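Local coordinates for dally-like protein (Drosophila melanogaster, PDB 3ODN) that probably acts as a cell-surface heparan sulfate proteoglycan of the glypican family, with a role in Hedgehog signalling, its helical core domain being the part described, at residues K85-A90 / E398-R403. The protein carries 2 engineered substitutions. Sequence-based numbering, arbitrary orientation.
Sequences KDIFTA and EPILDR
I87 meets the first turn of helix 400-414 with its CG2 methyl, which lies 3.5 Å from I400 CG2 and 3.7 Å from L401 CD1. The same methyl reaches L401 N at 3.5 Å, so it rests on the backbone between the two residues. It gets there because CG2 is anti to the backbone N of I87 (chi1, measured to CG1, is -66°). The side chains of I87 and I400 cross at about a right angle: I400 offers CG2, 3.7 Å from I87 CG1, while the rest of its side chain leads away. L401 instead extends toward helix 48-106, its CG anti to its own backbone N (chi1 -162°). CD1 lies against I87 CG2 and near the backbone N of F88, while CD2 comes to the ring edge of F88, in plane, 3.7 Å from F88 CD1. With an alanine at I87, I400 CG2 would probably lose its partners there, and a gap would open beside L401 N and CD1. No hydrogen bond joins the segments. I286 touches both L401 and F88. Apolar side chains thus join the N-terminal turn of helix 400-414 to the middle of long helix 48-106, as in the helix-to-helix packing of the elongated all-alpha glypican core.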
ATOM      1  N   LYS A  85      -0.311   7.827  -6.534  1.00 54.55           N
ATOM      2  CA  LYS A  85      -0.636   9.051  -5.785  1.00 53.43           C
ATOM      3  C   LYS A  85      -1.037  10.196  -6.736  1.00 61.55           C
ATOM      4  O   LYS A  85      -1.986  10.931  -6.454  1.00 59.97           O
ATOM      5  CB  LYS A  85       0.514   9.433  -4.851  1.00 54.11           C
ATOM      6  CG  LYS A  85       0.641   8.455  -3.678  1.00 51.79           C
ATOM      7  CD  LYS A  85       1.434   9.022  -2.498  1.00 59.78           C
ATOM      8  CE  LYS A  85       2.313   7.983  -1.848  1.00 59.35           C
ATOM      9  NZ  LYS A  85       3.705   8.060  -2.372  1.00 70.70           N
ATOM     10  N   ASP A  86      -0.365  10.265  -7.910  1.00 63.04           N
ATOM     11  CA  ASP A  86      -0.619  11.214  -8.996  1.00 65.81           C
ATOM     12  C   ASP A  86      -1.980  10.950  -9.645  1.00 66.54           C
ATOM     13  O   ASP A  86      -2.763  11.882  -9.760  1.00 67.19           O
ATOM     14  CB  ASP A  86       0.562  11.209 -10.015  1.00 72.63           C
ATOM     15  CG  ASP A  86       0.310  11.636 -11.468  1.00 97.75           C
ATOM     16  OD1 ASP A  86      -0.486  12.585 -11.689  1.00101.91           O
ATOM     17  OD2 ASP A  86       0.991  11.094 -12.373  1.00107.23           O
ATOM     18  N   ILE A  87      -2.274   9.704 -10.056  1.00 60.53           N
ATOM     19  CA  ILE A  87      -3.558   9.356 -10.687  1.00 58.81           C
ATOM     20  C   ILE A  87      -4.755   9.635  -9.765  1.00 62.17           C
ATOM     21  O   ILE A  87      -5.831  10.021 -10.245  1.00 64.34           O
ATOM     22  CB  ILE A  87      -3.540   7.914 -11.252  1.00 61.03           C
ATOM     23  CG1 ILE A  87      -2.544   7.797 -12.429  1.00 63.53           C
ATOM     24  CG2 ILE A  87      -4.942   7.431 -11.654  1.00 59.50           C
ATOM     25  CD1 ILE A  87      -1.910   6.468 -12.558  1.00 71.20           C
ATOM     26  N   PHE A  88      -4.562   9.479  -8.451  1.00 55.03           N
ATOM     27  CA  PHE A  88      -5.622   9.736  -7.500  1.00 52.35           C
ATOM     28  C   PHE A  88      -5.888  11.243  -7.302  1.00 57.26           C
ATOM     29  O   PHE A  88      -7.043  11.652  -7.242  1.00 54.35           O
ATOM     30  CB  PHE A  88      -5.380   9.003  -6.174  1.00 52.34           C
ATOM     31  CG  PHE A  88      -6.462   9.359  -5.177  1.00 51.63           C
ATOM     32  CD1 PHE A  88      -7.714   8.772  -5.254  1.00 53.18           C
ATOM     33  CD2 PHE A  88      -6.241  10.326  -4.206  1.00 52.36           C
ATOM     34  CE1 PHE A  88      -8.731   9.159  -4.399  1.00 54.14           C
ATOM     35  CE2 PHE A  88      -7.257  10.707  -3.335  1.00 55.25           C
ATOM     36  CZ  PHE A  88      -8.506  10.138  -3.452  1.00 53.41           C
ATOM     37  N   THR A  89      -4.830  12.062  -7.192  1.00 57.43           N
ATOM     38  CA  THR A  89      -4.985  13.507  -7.020  1.00 58.70           C
ATOM     39  C   THR A  89      -5.672  14.088  -8.257  1.00 65.36           C
ATOM     40  O   THR A  89      -6.570  14.925  -8.119  1.00 65.41           O
ATOM     41  CB  THR A  89      -3.656  14.175  -6.662  1.00 71.09           C
ATOM     42  OG1 THR A  89      -2.660  13.663  -7.535  1.00 85.75           O
ATOM     43  CG2 THR A  89      -3.222  13.886  -5.227  1.00 65.15           C
ATOM     44  N   ALA A  90      -5.322  13.553  -9.453  1.00 62.97           N
ATOM     45  CA  ALA A  90      -5.905  13.911 -10.751  1.00 64.30           C
ATOM     46  C   ALA A  90      -7.419  13.621 -10.753  1.00 65.74           C
ATOM     47  O   ALA A  90      -8.203  14.512 -11.070  1.00 67.92           O
ATOM     48  CB  ALA A  90      -5.208  13.141 -11.872  1.00 66.82           C
ATOM     49  N   GLU A 398     -12.445   1.547 -18.632  1.00 84.69           N
ATOM     50  CA  GLU A 398     -11.696   1.204 -17.424  1.00 80.82           C
ATOM     51  C   GLU A 398     -10.954   2.424 -16.824  1.00 81.16           C
ATOM     52  O   GLU A 398     -10.100   3.010 -17.508  1.00 81.47           O
ATOM     53  CB  GLU A 398     -10.723   0.075 -17.708  1.00 81.15           C
ATOM     54  N   PRO A 399     -11.285   2.828 -15.562  1.00 74.18           N
ATOM     55  CA  PRO A 399     -10.628   4.010 -14.961  1.00 72.02           C
ATOM     56  C   PRO A 399      -9.125   3.838 -14.795  1.00 73.05           C
ATOM     57  O   PRO A 399      -8.657   2.718 -14.582  1.00 73.32           O
ATOM     58  CB  PRO A 399     -11.347   4.176 -13.615  1.00 71.85           C
ATOM     59  CG  PRO A 399     -12.624   3.423 -13.759  1.00 77.43           C
ATOM     60  CD  PRO A 399     -12.288   2.260 -14.637  1.00 74.27           C
ATOM     61  N   ILE A 400      -8.370   4.938 -14.925  1.00 68.04           N
ATOM     62  CA  ILE A 400      -6.909   4.922 -14.852  1.00 67.12           C
ATOM     63  C   ILE A 400      -6.367   4.423 -13.498  1.00 67.72           C
ATOM     64  O   ILE A 400      -5.379   3.670 -13.475  1.00 66.95           O
ATOM     65  CB  ILE A 400      -6.261   6.198 -15.490  1.00 72.33           C
ATOM     66  CG1 ILE A 400      -6.317   6.101 -17.037  1.00 75.97           C
ATOM     67  CG2 ILE A 400      -4.822   6.443 -15.048  1.00 72.37           C
ATOM     68  CD1 ILE A 400      -6.419   7.477 -17.811  1.00 85.57           C
ATOM     69  N   LEU A 401      -7.089   4.732 -12.388  1.00 61.32           N
ATOM     70  CA  LEU A 401      -6.710   4.259 -11.050  1.00 56.78           C
ATOM     71  C   LEU A 401      -6.950   2.755 -10.918  1.00 56.34           C
ATOM     72  O   LEU A 401      -6.131   2.090 -10.304  1.00 54.25           O
ATOM     73  CB  LEU A 401      -7.356   5.102  -9.919  1.00 55.35           C
ATOM     74  CG  LEU A 401      -6.743   5.006  -8.497  1.00 57.55           C
ATOM     75  CD1 LEU A 401      -5.354   5.586  -8.429  1.00 57.82           C
ATOM     76  CD2 LEU A 401      -7.570   5.786  -7.511  1.00 58.02           C
ATOM     77  N   ASP A 402      -7.994   2.196 -11.560  1.00 54.37           N
ATOM     78  CA  ASP A 402      -8.227   0.735 -11.549  1.00 55.90           C
ATOM     79  C   ASP A 402      -7.112  -0.015 -12.297  1.00 62.24           C
ATOM     80  O   ASP A 402      -6.662  -1.070 -11.834  1.00 60.96           O
ATOM     81  CB  ASP A 402      -9.595   0.367 -12.146  1.00 60.39           C
ATOM     82  CG  ASP A 402     -10.752   0.628 -11.198  1.00 77.46           C
ATOM     83  OD1 ASP A 402     -11.245   1.776 -11.166  1.00 81.00           O
ATOM     84  OD2 ASP A 402     -11.153  -0.310 -10.479  1.00 83.49           O
ATOM     85  N   ARG A 403      -6.640   0.568 -13.427  1.00 62.16           N
ATOM     86  CA  ARG A 403      -5.548   0.043 -14.269  1.00 63.59           C
ATOM     87  C   ARG A 403      -4.231   0.011 -13.471  1.00 64.82           C
ATOM     88  O   ARG A 403      -3.546  -1.016 -13.477  1.00 64.63           O
ATOM     89  CB  ARG A 403      -5.398   0.910 -15.544  1.00 67.81           C
ATOM     90  CG  ARG A 403      -4.643   0.271 -16.699  1.00 75.67           C
ATOM     91  CD  ARG A 403      -3.338   1.001 -17.013  1.00 92.24           C
ATOM     92  NE  ARG A 403      -3.547   2.224 -17.796  1.00107.46           N
ATOM     93  CZ  ARG A 403      -3.373   3.465 -17.336  1.00120.89           C
ATOM     94  NH1 ARG A 403      -2.970   3.667 -16.084  1.00102.50           N
ATOM     95  NH2 ARG A 403      -3.588   4.510 -18.127  1.00104.66           N
TER